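Side-chain contacts in protein mini spindles (Drosophila melanogaster, PDB 5VJC), which probably binds tubulin through a TOG domain built of HEAT repeats, promoting microtubule dynamics and mitotic spindle formation: residues E37-L42 with L96-Y101; V121-E126 with V163-P168; V235-L240 with Y246-H251. All coordinates share one frame; numbering follows the deposited sequence.

Contact 1 (E37-L42 with L96-Y101); sequences EFTELL and LTLRFY
Leu98 reaches from helix 89-99 to helix 36-48 with one methyl, CD1, which meets both Leu42 and Thr39. The closer partner is Leu42, whose CD2 lies 3.8 Å from Leu98 CD1; the two leucine side chains run alongside each other with opposite headings. Their conformations differ. Leu42 holds CG anti to the backbone N (chi1 -178°), beside the carbonyl carbon, whereas Leu98 holds CG anti to the carbonyl carbon (chi1 -61°); both first bonds point toward the other segment, and these torsions carry Leu42 CD2 and Leu98 CD1 together. Thr39 meets the same methyl at an oblique crossing, its OG1 4.1 Å from Leu98 CD1. Here it is the hydroxyl branch that approaches, placed beside the backbone N while CG2 takes the position anti to it.

Beyond the pair, Leu42 also packs on Leu91, Lys94 and Trp95 of helix 89-99, Leu98 on Pro34, and Thr39 on Phe60. No hydrogen bond spans the two segments. This is a dispersion contact between helices of a TOG domain: a methyl against a methyl and a hydroxyl oxygen implies van der Waals contact without a directional bond to fix the register.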
ATOM      1  N   GLU A  37      -7.746   6.005 -19.648  1.00 28.03           N
ATOM      2  CA  GLU A  37      -6.469   6.563 -20.070  1.00 36.80           C
ATOM      3  C   GLU A  37      -5.325   5.858 -19.342  1.00 33.06           C
ATOM      4  O   GLU A  37      -4.244   5.710 -19.896  1.00 32.41           O
ATOM      5  CB  GLU A  37      -6.395   8.075 -19.831  1.00 36.39           C
ATOM      6  CG  GLU A  37      -6.507   8.509 -18.376  1.00 38.40           C
ATOM      7  CD  GLU A  37      -7.925   8.901 -17.968  1.00 48.42           C
ATOM      8  OE1 GLU A  37      -8.900   8.405 -18.587  1.00 48.54           O
ATOM      9  OE2 GLU A  37      -8.060   9.717 -17.026  1.00 53.77           O
ATOM     10  N   PHE A  38      -5.576   5.387 -18.122  1.00 28.01           N
ATOM     11  CA  PHE A  38      -4.537   4.670 -17.391  1.00 30.61           C
ATOM     12  C   PHE A  38      -4.405   3.249 -17.913  1.00 28.39           C
ATOM     13  O   PHE A  38      -3.310   2.749 -18.074  1.00 25.16           O
ATOM     14  CB  PHE A  38      -4.817   4.708 -15.886  1.00 28.21           C
ATOM     15  CG  PHE A  38      -4.614   6.080 -15.290  1.00 29.73           C
ATOM     16  CD1 PHE A  38      -3.339   6.544 -15.007  1.00 27.71           C
ATOM     17  CD2 PHE A  38      -5.698   6.925 -15.065  1.00 31.58           C
ATOM     18  CE1 PHE A  38      -3.142   7.802 -14.490  1.00 28.47           C
ATOM     19  CE2 PHE A  38      -5.502   8.191 -14.537  1.00 30.75           C
ATOM     20  CZ  PHE A  38      -4.217   8.628 -14.255  1.00 26.50           C
ATOM     21  N   THR A  39      -5.522   2.614 -18.232  1.00 27.54           N
ATOM     22  CA  THR A  39      -5.466   1.283 -18.811  1.00 30.73           C
ATOM     23  C   THR A  39      -4.746   1.299 -20.179  1.00 32.86           C
ATOM     24  O   THR A  39      -3.935   0.422 -20.472  1.00 32.84           O
ATOM     25  CB  THR A  39      -6.886   0.710 -18.934  1.00 34.16           C
ATOM     26  OG1 THR A  39      -7.401   0.526 -17.612  1.00 34.09           O
ATOM     27  CG2 THR A  39      -6.879  -0.615 -19.651  1.00 35.37           C
ATOM     28  N   GLU A  40      -5.004   2.319 -20.990  1.00 32.38           N
ATOM     29  CA  GLU A  40      -4.369   2.410 -22.315  1.00 36.36           C
ATOM     30  C   GLU A  40      -2.880   2.701 -22.222  1.00 31.41           C
ATOM     31  O   GLU A  40      -2.079   2.114 -22.949  1.00 31.24           O
ATOM     32  CB  GLU A  40      -5.057   3.476 -23.178  1.00 35.06           C
ATOM     33  CG  GLU A  40      -6.470   3.073 -23.598  1.00 50.37           C
ATOM     34  CD  GLU A  40      -6.542   1.600 -23.995  1.00 58.36           C
ATOM     35  OE1 GLU A  40      -5.797   1.201 -24.923  1.00 61.31           O
ATOM     36  OE2 GLU A  40      -7.317   0.840 -23.357  1.00 56.75           O
ATOM     37  N   LEU A  41      -2.502   3.603 -21.326  1.00 29.45           N
ATOM     38  CA  LEU A  41      -1.077   3.846 -21.060  1.00 28.02           C
ATOM     39  C   LEU A  41      -0.352   2.566 -20.632  1.00 27.09           C
ATOM     40  O   LEU A  41       0.694   2.205 -21.183  1.00 28.87           O
ATOM     41  CB  LEU A  41      -0.917   4.922 -19.982  1.00 28.72           C
ATOM     42  CG  LEU A  41       0.488   5.045 -19.391  1.00 30.78           C
ATOM     43  CD1 LEU A  41       1.442   5.575 -20.463  1.00 31.78           C
ATOM     44  CD2 LEU A  41       0.458   5.957 -18.191  1.00 31.39           C
ATOM     45  N   LEU A  42      -0.895   1.867 -19.642  1.00 27.17           N
ATOM     46  CA  LEU A  42      -0.230   0.651 -19.161  1.00 25.81           C
ATOM     47  C   LEU A  42      -0.116  -0.409 -20.277  1.00 22.90           C
ATOM     48  O   LEU A  42       0.905  -1.102 -20.399  1.00 25.65           O
ATOM     49  CB  LEU A  42      -0.971   0.054 -17.960  1.00 26.30           C
ATOM     50  CG  LEU A  42      -0.320  -1.190 -17.363  1.00 23.63           C
ATOM     51  CD1 LEU A  42       1.085  -0.862 -16.837  1.00 21.79           C
ATOM     52  CD2 LEU A  42      -1.200  -1.764 -16.235  1.00 23.92           C
ATOM     53  N   LEU A  96      -1.519  -4.567 -10.926  1.00 24.15           N
ATOM     54  CA  LEU A  96      -2.208  -4.989  -9.711  1.00 26.91           C
ATOM     55  C   LEU A  96      -2.993  -3.822  -9.098  1.00 22.98           C
ATOM     56  O   LEU A  96      -4.096  -4.033  -8.607  1.00 28.72           O
ATOM     57  CB  LEU A  96      -1.216  -5.605  -8.717  1.00 25.10           C
ATOM     58  CG  LEU A  96      -0.728  -6.935  -9.311  1.00 24.22           C
ATOM     59  CD1 LEU A  96       0.594  -7.371  -8.725  1.00 26.08           C
ATOM     60  CD2 LEU A  96      -1.823  -8.037  -9.162  1.00 28.12           C
ATOM     61  N   THR A  97      -2.468  -2.601  -9.170  1.00 20.30           N
ATOM     62  CA  THR A  97      -3.201  -1.457  -8.628  1.00 23.71           C
ATOM     63  C   THR A  97      -4.553  -1.298  -9.342  1.00 32.32           C
ATOM     64  O   THR A  97      -5.531  -0.872  -8.720  1.00 27.01           O
ATOM     65  CB  THR A  97      -2.420  -0.113  -8.724  1.00 23.06           C
ATOM     66  OG1 THR A  97      -2.294   0.306 -10.090  1.00 24.82           O
ATOM     67  CG2 THR A  97      -1.022  -0.207  -8.047  1.00 20.10           C
ATOM     68  N   LEU A  98      -4.627  -1.649 -10.629  1.00 20.36           N
ATOM     69  CA  LEU A  98      -5.932  -1.641 -11.304  1.00 28.75           C
ATOM     70  C   LEU A  98      -6.880  -2.695 -10.721  1.00 31.21           C
ATOM     71  O   LEU A  98      -8.050  -2.424 -10.497  1.00 29.99           O
ATOM     72  CB  LEU A  98      -5.769  -1.865 -12.807  1.00 32.00           C
ATOM     73  CG  LEU A  98      -4.949  -0.812 -13.535  1.00 27.43           C
ATOM     74  CD1 LEU A  98      -4.769  -1.270 -14.980  1.00 31.77           C
ATOM     75  CD2 LEU A  98      -5.627   0.574 -13.486  1.00 29.88           C
ATOM     76  N   ARG A  99      -6.349  -3.885 -10.449  1.00 38.86           N
ATOM     77  CA  ARG A  99      -7.108  -4.973  -9.835  1.00 37.97           C
ATOM     78  C   ARG A  99      -7.562  -4.685  -8.404  1.00 43.21           C
ATOM     79  O   ARG A  99      -8.458  -5.355  -7.882  1.00 39.26           O
ATOM     80  CB  ARG A  99      -6.277  -6.266  -9.842  1.00 39.05           C
ATOM     81  CG  ARG A  99      -6.158  -6.856 -11.238  1.00 39.78           C
ATOM     82  CD  ARG A  99      -7.506  -6.722 -11.906  1.00 43.32           C
ATOM     83  NE  ARG A  99      -7.480  -6.756 -13.363  1.00 51.34           N
ATOM     84  CZ  ARG A  99      -6.791  -5.929 -14.138  1.00 47.66           C
ATOM     85  NH1 ARG A  99      -6.007  -5.001 -13.607  1.00 49.70           N
ATOM     86  NH2 ARG A  99      -6.860  -6.050 -15.463  1.00 53.36           N
ATOM     87  N   PHE A 100      -6.940  -3.706  -7.760  1.00 33.82           N
ATOM     88  CA  PHE A 100      -7.373  -3.333  -6.418  1.00 36.52           C
ATOM     89  C   PHE A 100      -8.724  -2.617  -6.435  1.00 37.22           C
ATOM     90  O   PHE A 100      -9.398  -2.551  -5.412  1.00 43.18           O
ATOM     91  CB  PHE A 100      -6.325  -2.460  -5.736  1.00 30.57           C
ATOM     92  CG  PHE A 100      -5.053  -3.197  -5.389  1.00 31.06           C
ATOM     93  CD1 PHE A 100      -5.023  -4.579  -5.338  1.00 28.85           C
ATOM     94  CD2 PHE A 100      -3.883  -2.498  -5.133  1.00 28.67           C
ATOM     95  CE1 PHE A 100      -3.847  -5.261  -5.016  1.00 25.61           C
ATOM     96  CE2 PHE A 100      -2.701  -3.171  -4.812  1.00 27.05           C
ATOM     97  CZ  PHE A 100      -2.688  -4.552  -4.754  1.00 28.77           C
ATOM     98  N   TYR A 101      -9.120  -2.082  -7.588  1.00 37.83           N
ATOM     99  CA  TYR A 101     -10.398  -1.371  -7.689  1.00 39.48           C
ATOM    100  C   TYR A 101     -11.533  -2.268  -8.172  1.00 45.84           C
ATOM    101  O   TYR A 101     -12.704  -1.899  -8.093  1.00 48.97           O
ATOM    102  CB  TYR A 101     -10.251  -0.159  -8.600  1.00 36.54           C
ATOM    103  CG  TYR A 101      -9.392   0.898  -7.965  1.00 35.83           C
ATOM    104  CD1 TYR A 101      -8.008   0.867  -8.100  1.00 37.13           C
ATOM    105  CD2 TYR A 101      -9.954   1.895  -7.181  1.00 35.14           C
ATOM    106  CE1 TYR A 101      -7.206   1.822  -7.503  1.00 34.70           C
ATOM    107  CE2 TYR A 101      -9.160   2.852  -6.573  1.00 37.16           C
ATOM    108  CZ  TYR A 101      -7.789   2.812  -6.745  1.00 34.02           C
ATOM    109  OH  TYR A 101      -7.000   3.763  -6.153  1.00 34.66           O
TER

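Contact 2 (V121-E126 with V163-P168); sequences VLIDEE and VILVFP
Leu122 and Ile123, the residues that meet Val166 across this contact, lie within a helical turn closed by a short backbone bond, Glu125 N to Val121 O at 2.8 Å. A second bond follows, from Glu126 N to Ile123 O at 3.1 Å, and with the positive phi of Glu126 (56°) it belongs to a Schellman motif that ends helix 105-124. The side chains leaving this last turn toward the other segment meet only apolar groups there.

Val166 meets both Leu122 and Ile123 with one methyl. Its CG1, anti to the carbonyl carbon, lies 4.0 Å from Ile123 CG1, the two side chains crossing at about a right angle, and 4.5 Å from Leu122 CB. Ile123 starts out along a CA-CB bond that is not aimed at the other segment, but its extended chain (chi2 165°) brings the end nearer: CD1 comes to 3.9 Å from Leu165 CD1, an oblique meeting of two methyls. Leu165 is exposed here, whereas Leu122 and Val166 are both buried.

Within the HEAT-repeat array, the contact joins the C-terminal end of helix 105-124 to residues 165-166, in the last part of the region 150-166. Leu129, from the loop after helix 105-124, packs on both Leu122 and Val166 and shares backbone hydrogen bonding with Val166. Phe119, further back on helix 105-124, also touches Val166, while Val86 of helix 82-87 reaches Leu122.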
ATOM      1  N   VAL A 121      11.344 -11.914  -3.154  1.00 27.27           N
ATOM      2  CA  VAL A 121      12.415 -11.858  -4.165  1.00 28.41           C
ATOM      3  C   VAL A 121      13.166 -10.526  -4.107  1.00 25.16           C
ATOM      4  O   VAL A 121      14.406 -10.498  -4.109  1.00 30.34           O
ATOM      5  CB  VAL A 121      11.863 -12.091  -5.588  1.00 30.99           C
ATOM      6  CG1 VAL A 121      12.914 -11.751  -6.660  1.00 30.62           C
ATOM      7  CG2 VAL A 121      11.429 -13.537  -5.730  1.00 34.43           C
ATOM      8  N   LEU A 122      12.437  -9.419  -4.004  1.00 23.39           N
ATOM      9  CA  LEU A 122      13.091  -8.105  -3.933  1.00 26.49           C
ATOM     10  C   LEU A 122      13.982  -7.984  -2.688  1.00 27.99           C
ATOM     11  O   LEU A 122      15.094  -7.436  -2.740  1.00 27.18           O
ATOM     12  CB  LEU A 122      12.049  -6.988  -3.939  1.00 20.73           C
ATOM     13  CG  LEU A 122      11.070  -6.998  -5.118  1.00 23.84           C
ATOM     14  CD1 LEU A 122      10.147  -5.773  -5.068  1.00 21.76           C
ATOM     15  CD2 LEU A 122      11.814  -7.080  -6.450  1.00 23.46           C
ATOM     16  N   ILE A 123      13.490  -8.495  -1.565  1.00 27.21           N
ATOM     17  CA  ILE A 123      14.270  -8.482  -0.327  1.00 28.95           C
ATOM     18  C   ILE A 123      15.522  -9.353  -0.462  1.00 26.48           C
ATOM     19  O   ILE A 123      16.622  -8.926  -0.106  1.00 32.40           O
ATOM     20  CB  ILE A 123      13.422  -8.946   0.858  1.00 31.57           C
ATOM     21  CG1 ILE A 123      12.284  -7.933   1.087  1.00 26.85           C
ATOM     22  CG2 ILE A 123      14.308  -9.142   2.111  1.00 31.72           C
ATOM     23  CD1 ILE A 123      11.167  -8.431   1.980  1.00 24.48           C
ATOM     24  N   ASP A 124      15.352 -10.541  -1.032  1.00 29.30           N
ATOM     25  CA  ASP A 124      16.444 -11.500  -1.186  1.00 33.42           C
ATOM     26  C   ASP A 124      17.518 -10.976  -2.137  1.00 37.51           C
ATOM     27  O   ASP A 124      18.717 -11.188  -1.920  1.00 37.37           O
ATOM     28  CB  ASP A 124      15.906 -12.845  -1.685  1.00 34.56           C
ATOM     29  CG  ASP A 124      15.180 -13.623  -0.597  1.00 38.83           C
ATOM     30  OD1 ASP A 124      15.277 -13.229   0.577  1.00 34.76           O
ATOM     31  OD2 ASP A 124      14.518 -14.631  -0.917  1.00 41.16           O
ATOM     32  N   GLU A 125      17.078 -10.271  -3.173  1.00 31.63           N
ATOM     33  CA  GLU A 125      17.980  -9.692  -4.157  1.00 33.89           C
ATOM     34  C   GLU A 125      18.477  -8.298  -3.757  1.00 33.17           C
ATOM     35  O   GLU A 125      19.220  -7.665  -4.502  1.00 34.88           O
ATOM     36  CB  GLU A 125      17.286  -9.623  -5.521  1.00 35.53           C
ATOM     37  CG  GLU A 125      16.848 -10.975  -6.068  1.00 40.56           C
ATOM     38  CD  GLU A 125      18.007 -11.842  -6.548  1.00 54.27           C
ATOM     39  OE1 GLU A 125      19.132 -11.312  -6.719  1.00 51.62           O
ATOM     40  OE2 GLU A 125      17.785 -13.059  -6.763  1.00 55.82           O
ATOM     41  N   GLU A 126      18.061  -7.829  -2.583  1.00 28.55           N
ATOM     42  CA  GLU A 126      18.432  -6.505  -2.080  1.00 27.62           C
ATOM     43  C   GLU A 126      18.042  -5.406  -3.078  1.00 31.17           C
ATOM     44  O   GLU A 126      18.746  -4.413  -3.255  1.00 27.78           O
ATOM     45  CB  GLU A 126      19.938  -6.438  -1.762  1.00 33.72           C
ATOM     46  CG  GLU A 126      20.383  -7.530  -0.799  1.00 34.60           C
ATOM     47  CD  GLU A 126      21.799  -7.329  -0.295  1.00 48.16           C
ATOM     48  OE1 GLU A 126      22.735  -7.747  -1.004  1.00 43.84           O
ATOM     49  OE2 GLU A 126      21.969  -6.756   0.807  1.00 48.28           O
ATOM     50  N   VAL A 163       6.938  -4.041   1.950  1.00 23.98           N
ATOM     51  CA  VAL A 163       7.275  -2.820   1.224  1.00 22.34           C
ATOM     52  C   VAL A 163       8.203  -1.920   2.035  1.00 24.26           C
ATOM     53  O   VAL A 163       9.168  -1.357   1.492  1.00 22.18           O
ATOM     54  CB  VAL A 163       6.011  -2.037   0.834  1.00 21.58           C
ATOM     55  CG1 VAL A 163       6.383  -0.695   0.222  1.00 21.97           C
ATOM     56  CG2 VAL A 163       5.172  -2.854  -0.164  1.00 20.97           C
ATOM     57  N   ILE A 164       7.941  -1.791   3.338  1.00 20.82           N
ATOM     58  CA  ILE A 164       8.734  -0.891   4.160  1.00 25.54           C
ATOM     59  C   ILE A 164      10.181  -1.356   4.285  1.00 23.30           C
ATOM     60  O   ILE A 164      11.019  -0.590   4.703  1.00 22.70           O
ATOM     61  CB  ILE A 164       8.170  -0.727   5.592  1.00 23.43           C
ATOM     62  CG1 ILE A 164       8.158  -2.081   6.311  1.00 25.52           C
ATOM     63  CG2 ILE A 164       6.794  -0.118   5.547  1.00 34.40           C
ATOM     64  CD1 ILE A 164       7.293  -2.101   7.562  1.00 30.58           C
ATOM     65  N   LEU A 165      10.469  -2.600   3.914  1.00 22.19           N
ATOM     66  CA  LEU A 165      11.847  -3.079   3.939  1.00 19.99           C
ATOM     67  C   LEU A 165      12.603  -2.664   2.676  1.00 26.38           C
ATOM     68  O   LEU A 165      13.829  -2.686   2.660  1.00 27.63           O
ATOM     69  CB  LEU A 165      11.878  -4.600   4.097  1.00 21.49           C
ATOM     70  CG  LEU A 165      11.113  -5.091   5.342  1.00 31.09           C
ATOM     71  CD1 LEU A 165      11.066  -6.616   5.427  1.00 28.84           C
ATOM     72  CD2 LEU A 165      11.731  -4.490   6.598  1.00 28.34           C
ATOM     73  N   VAL A 166      11.879  -2.280   1.624  1.00 20.84           N
ATOM     74  CA  VAL A 166      12.527  -1.941   0.354  1.00 20.03           C
ATOM     75  C   VAL A 166      12.126  -0.563  -0.184  1.00 24.01           C
ATOM     76  O   VAL A 166      12.407  -0.242  -1.337  1.00 23.10           O
ATOM     77  CB  VAL A 166      12.227  -2.983  -0.748  1.00 22.19           C
ATOM     78  CG1 VAL A 166      12.902  -4.324  -0.440  1.00 21.73           C
ATOM     79  CG2 VAL A 166      10.691  -3.137  -0.985  1.00 20.42           C
ATOM     80  N   PHE A 167      11.523   0.250   0.672  1.00 21.79           N
ATOM     81  CA  PHE A 167      11.003   1.558   0.310  1.00 25.05           C
ATOM     82  C   PHE A 167      10.953   2.372   1.606  1.00 27.10           C
ATOM     83  O   PHE A 167      10.686   1.795   2.661  1.00 28.97           O
ATOM     84  CB  PHE A 167       9.617   1.409  -0.353  1.00 25.57           C
ATOM     85  CG  PHE A 167       9.057   2.687  -0.896  1.00 25.23           C
ATOM     86  CD1 PHE A 167       9.623   3.286  -2.009  1.00 24.99           C
ATOM     87  CD2 PHE A 167       7.961   3.287  -0.302  1.00 23.82           C
ATOM     88  CE1 PHE A 167       9.118   4.477  -2.507  1.00 24.45           C
ATOM     89  CE2 PHE A 167       7.449   4.472  -0.806  1.00 27.08           C
ATOM     90  CZ  PHE A 167       8.026   5.066  -1.898  1.00 25.36           C
ATOM     91  N   PRO A 168      11.227   3.694   1.557  1.00 23.56           N
ATOM     92  CA  PRO A 168      11.384   4.437   2.825  1.00 28.76           C
ATOM     93  C   PRO A 168      10.193   4.350   3.794  1.00 28.80           C
ATOM     94  O   PRO A 168       9.056   4.654   3.419  1.00 24.67           O
ATOM     95  CB  PRO A 168      11.586   5.879   2.350  1.00 31.76           C
ATOM     96  CG  PRO A 168      12.260   5.720   1.010  1.00 29.74           C
ATOM     97  CD  PRO A 168      11.519   4.553   0.391  1.00 30.54           C
TER

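Contact 3 (V235-L240 with Y246-H251); sequences VQVFFL and YKMIGH
The rings of Phe238 and Tyr246 meet obliquely, with planes at 62° and centroids 6.0 Å apart, a pairing that is neither a stack nor an edge-to-face contact. Each offers a single ring carbon to the other, Phe238 CE1 lying 4.1 Å from Tyr246 CE2. Phe238 carries its ring anti to the backbone N (chi1 179°), pointed at the opposite segment from its first bond. Tyr246 starts in a different direction, with CG anti to the carbonyl carbon, and only the end of its side chain draws near. Ile264 of helix 254-264 packs on both residues, and the tyrosine OH makes a weak hydrogen bond to Asp261 of the same helix.

The two segments belong to successive helices, 224-241 and the short, weakly bonded 245-248, joined by a short connection toward the C-terminal end of the chain, in the helical TOG fold. Two residues after Tyr246, Met248 sends its terminal methyl obliquely to Val237, the residue before Phe238, with CE 4.0 Å from Val237 CG1. A bend at the thioether (chi3 -65°) turns that methyl out of line with the rest of the chain. Both residues are buried: Ile199 of helix 185-202 and Met204 pack on Val237, while Gln209 and Val212 of helix 209-217 pack on Met248.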
ATOM      1  N   VAL A 235      -1.773   6.108  23.136  1.00 33.98           N
ATOM      2  CA  VAL A 235      -1.178   5.420  24.278  1.00 42.23           C
ATOM      3  C   VAL A 235       0.250   4.955  23.957  1.00 42.38           C
ATOM      4  O   VAL A 235       1.179   5.153  24.741  1.00 39.11           O
ATOM      5  CB  VAL A 235      -2.029   4.201  24.713  1.00 41.64           C
ATOM      6  CG1 VAL A 235      -1.211   3.248  25.574  1.00 47.82           C
ATOM      7  CG2 VAL A 235      -3.278   4.658  25.454  1.00 46.57           C
ATOM      8  N   GLN A 236       0.420   4.355  22.785  1.00 40.76           N
ATOM      9  CA  GLN A 236       1.732   3.905  22.355  1.00 36.70           C
ATOM     10  C   GLN A 236       2.656   5.096  22.220  1.00 37.91           C
ATOM     11  O   GLN A 236       3.844   5.031  22.593  1.00 38.62           O
ATOM     12  CB  GLN A 236       1.625   3.131  21.040  1.00 37.52           C
ATOM     13  CG  GLN A 236       2.946   2.791  20.416  1.00 32.41           C
ATOM     14  CD  GLN A 236       3.785   1.867  21.287  1.00 42.71           C
ATOM     15  OE1 GLN A 236       3.395   0.736  21.571  1.00 41.28           O
ATOM     16  NE2 GLN A 236       4.937   2.358  21.726  1.00 35.36           N
ATOM     17  N   VAL A 237       2.121   6.201  21.711  1.00 32.26           N
ATOM     18  CA  VAL A 237       2.913   7.419  21.640  1.00 36.34           C
ATOM     19  C   VAL A 237       3.295   7.844  23.068  1.00 39.85           C
ATOM     20  O   VAL A 237       4.416   8.307  23.301  1.00 43.40           O
ATOM     21  CB  VAL A 237       2.166   8.558  20.914  1.00 38.58           C
ATOM     22  CG1 VAL A 237       2.940   9.841  21.006  1.00 32.71           C
ATOM     23  CG2 VAL A 237       1.940   8.199  19.442  1.00 36.78           C
ATOM     24  N   PHE A 238       2.385   7.646  24.024  1.00 35.73           N
ATOM     25  CA  PHE A 238       2.657   8.066  25.399  1.00 43.46           C
ATOM     26  C   PHE A 238       3.826   7.280  26.016  1.00 37.23           C
ATOM     27  O   PHE A 238       4.684   7.860  26.674  1.00 46.16           O
ATOM     28  CB  PHE A 238       1.408   7.923  26.274  1.00 42.04           C
ATOM     29  CG  PHE A 238       1.636   8.308  27.713  1.00 54.03           C
ATOM     30  CD1 PHE A 238       1.999   9.613  28.049  1.00 52.99           C
ATOM     31  CD2 PHE A 238       1.501   7.372  28.730  1.00 54.13           C
ATOM     32  CE1 PHE A 238       2.214   9.977  29.374  1.00 56.99           C
ATOM     33  CE2 PHE A 238       1.722   7.731  30.055  1.00 59.53           C
ATOM     34  CZ  PHE A 238       2.076   9.038  30.374  1.00 56.65           C
ATOM     35  N   PHE A 239       3.855   5.971  25.770  1.00 43.94           N
ATOM     36  CA  PHE A 239       4.917   5.085  26.250  1.00 41.94           C
ATOM     37  C   PHE A 239       6.298   5.458  25.739  1.00 43.17           C
ATOM     38  O   PHE A 239       7.307   5.108  26.355  1.00 43.61           O
ATOM     39  CB  PHE A 239       4.625   3.636  25.850  1.00 45.09           C
ATOM     40  CG  PHE A 239       3.445   3.023  26.555  1.00 44.57           C
ATOM     41  CD1 PHE A 239       3.051   3.463  27.804  1.00 47.57           C
ATOM     42  CD2 PHE A 239       2.741   1.985  25.970  1.00 43.57           C
ATOM     43  CE1 PHE A 239       1.963   2.891  28.446  1.00 45.15           C
ATOM     44  CE2 PHE A 239       1.657   1.407  26.607  1.00 46.85           C
ATOM     45  CZ  PHE A 239       1.267   1.859  27.848  1.00 46.42           C
ATOM     46  N   LEU A 240       6.364   6.150  24.607  1.00 37.84           N
ATOM     47  CA  LEU A 240       7.654   6.489  24.028  1.00 42.08           C
ATOM     48  C   LEU A 240       8.009   7.938  24.252  1.00 43.18           C
ATOM     49  O   LEU A 240       9.162   8.324  24.085  1.00 43.09           O
ATOM     50  CB  LEU A 240       7.681   6.189  22.524  1.00 35.53           C
ATOM     51  CG  LEU A 240       7.504   4.724  22.111  1.00 38.74           C
ATOM     52  CD1 LEU A 240       7.490   4.625  20.580  1.00 34.55           C
ATOM     53  CD2 LEU A 240       8.623   3.860  22.712  1.00 31.86           C
ATOM     54  N   TYR A 246       0.894  15.088  25.921  1.00 59.82           N
ATOM     55  CA  TYR A 246      -0.252  15.948  26.205  1.00 59.95           C
ATOM     56  C   TYR A 246      -0.140  17.297  25.509  1.00 58.16           C
ATOM     57  O   TYR A 246      -1.145  17.937  25.219  1.00 67.25           O
ATOM     58  CB  TYR A 246      -0.413  16.139  27.714  1.00 58.91           C
ATOM     59  CG  TYR A 246      -0.878  14.890  28.416  1.00 58.39           C
ATOM     60  CD1 TYR A 246      -2.182  14.443  28.276  1.00 59.55           C
ATOM     61  CD2 TYR A 246      -0.014  14.151  29.214  1.00 65.92           C
ATOM     62  CE1 TYR A 246      -2.617  13.291  28.912  1.00 65.75           C
ATOM     63  CE2 TYR A 246      -0.442  12.997  29.857  1.00 64.27           C
ATOM     64  CZ  TYR A 246      -1.746  12.573  29.701  1.00 67.00           C
ATOM     65  OH  TYR A 246      -2.186  11.428  30.332  1.00 69.32           O
ATOM     66  N   LYS A 247       1.087  17.706  25.222  1.00 63.32           N
ATOM     67  CA  LYS A 247       1.345  18.931  24.485  1.00 65.64           C
ATOM     68  C   LYS A 247       1.233  18.683  22.977  1.00 67.48           C
ATOM     69  O   LYS A 247       1.001  19.613  22.199  1.00 70.05           O
ATOM     70  CB  LYS A 247       2.728  19.483  24.864  1.00 70.07           C
ATOM     71  CG  LYS A 247       3.559  20.065  23.723  1.00 73.20           C
ATOM     72  CD  LYS A 247       3.328  21.570  23.565  1.00 75.97           C
ATOM     73  CE  LYS A 247       3.965  22.101  22.281  1.00 80.06           C
ATOM     74  NZ  LYS A 247       3.518  23.480  21.919  1.00 79.17           N
ATOM     75  N   MET A 248       1.371  17.419  22.575  1.00 65.36           N
ATOM     76  CA  MET A 248       1.331  17.042  21.157  1.00 61.82           C
ATOM     77  C   MET A 248      -0.078  16.697  20.640  1.00 61.87           C
ATOM     78  O   MET A 248      -0.378  16.911  19.461  1.00 59.25           O
ATOM     79  CB  MET A 248       2.271  15.853  20.896  1.00 57.01           C
ATOM     80  CG  MET A 248       3.748  16.148  21.113  1.00 59.05           C
ATOM     81  SD  MET A 248       4.852  14.865  20.472  1.00 62.04           S
ATOM     82  CE  MET A 248       4.429  13.479  21.523  1.00 48.82           C
ATOM     83  N   ILE A 249      -0.939  16.161  21.504  1.00 57.07           N
ATOM     84  CA  ILE A 249      -2.264  15.732  21.060  1.00 54.16           C
ATOM     85  C   ILE A 249      -3.206  16.902  20.783  1.00 64.19           C
ATOM     86  O   ILE A 249      -4.363  16.698  20.419  1.00 65.69           O
ATOM     87  CB  ILE A 249      -2.955  14.801  22.084  1.00 57.12           C
ATOM     88  CG1 ILE A 249      -2.959  15.426  23.483  1.00 61.46           C
ATOM     89  CG2 ILE A 249      -2.315  13.418  22.085  1.00 54.38           C
ATOM     90  CD1 ILE A 249      -3.692  14.590  24.514  1.00 56.98           C
ATOM     91  N   GLY A 250      -2.715  18.126  20.946  1.00 83.39           N
ATOM     92  CA  GLY A 250      -3.574  19.290  20.830  1.00 90.35           C
ATOM     93  C   GLY A 250      -4.431  19.445  22.073  1.00 94.11           C
ATOM     94  O   GLY A 250      -3.926  19.360  23.193  1.00 96.23           O
ATOM     95  N   HIS A 251      -5.733  19.655  21.887  1.00 98.50           N
ATOM     96  CA  HIS A 251      -6.634  19.898  23.013  1.00102.34           C
ATOM     97  C   HIS A 251      -7.921  19.081  22.878  1.00100.64           C
ATOM     98  O   HIS A 251      -8.657  19.254  21.909  1.00100.67           O
ATOM     99  CB  HIS A 251      -6.953  21.394  23.105  1.00108.24           C
ATOM    100  CG  HIS A 251      -5.831  22.279  22.647  1.00109.88           C
ATOM    101  ND1 HIS A 251      -5.603  22.566  21.317  1.00107.00           N
ATOM    102  CD2 HIS A 251      -4.867  22.929  23.342  1.00111.96           C
ATOM    103  CE1 HIS A 251      -4.553  23.360  21.213  1.00111.78           C
ATOM    104  NE2 HIS A 251      -4.086  23.597  22.426  1.00113.76           N
TER

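In the fold
The three contacts follow one another in series along a largely helical chain without strands, each closing before the next opens. Contacts 1 and 2 are linked by sequence, since helix 89-99 of the first leads into helix 105-124 of the second; their centres are 23 Å apart and their nearest atoms about 9 Å, without touching. Contact 3 is more remote, 32 Å from contact 2 and 40 Å from contact 1 between centres, and it lies across the chain's centre from contact 1. Contacts 1 and 2 join helices separated in the chain by others, while contact 3 joins neighbours. No hydrogen bond crosses any of the three, and none by itself identifies the surface that would meet tubulin.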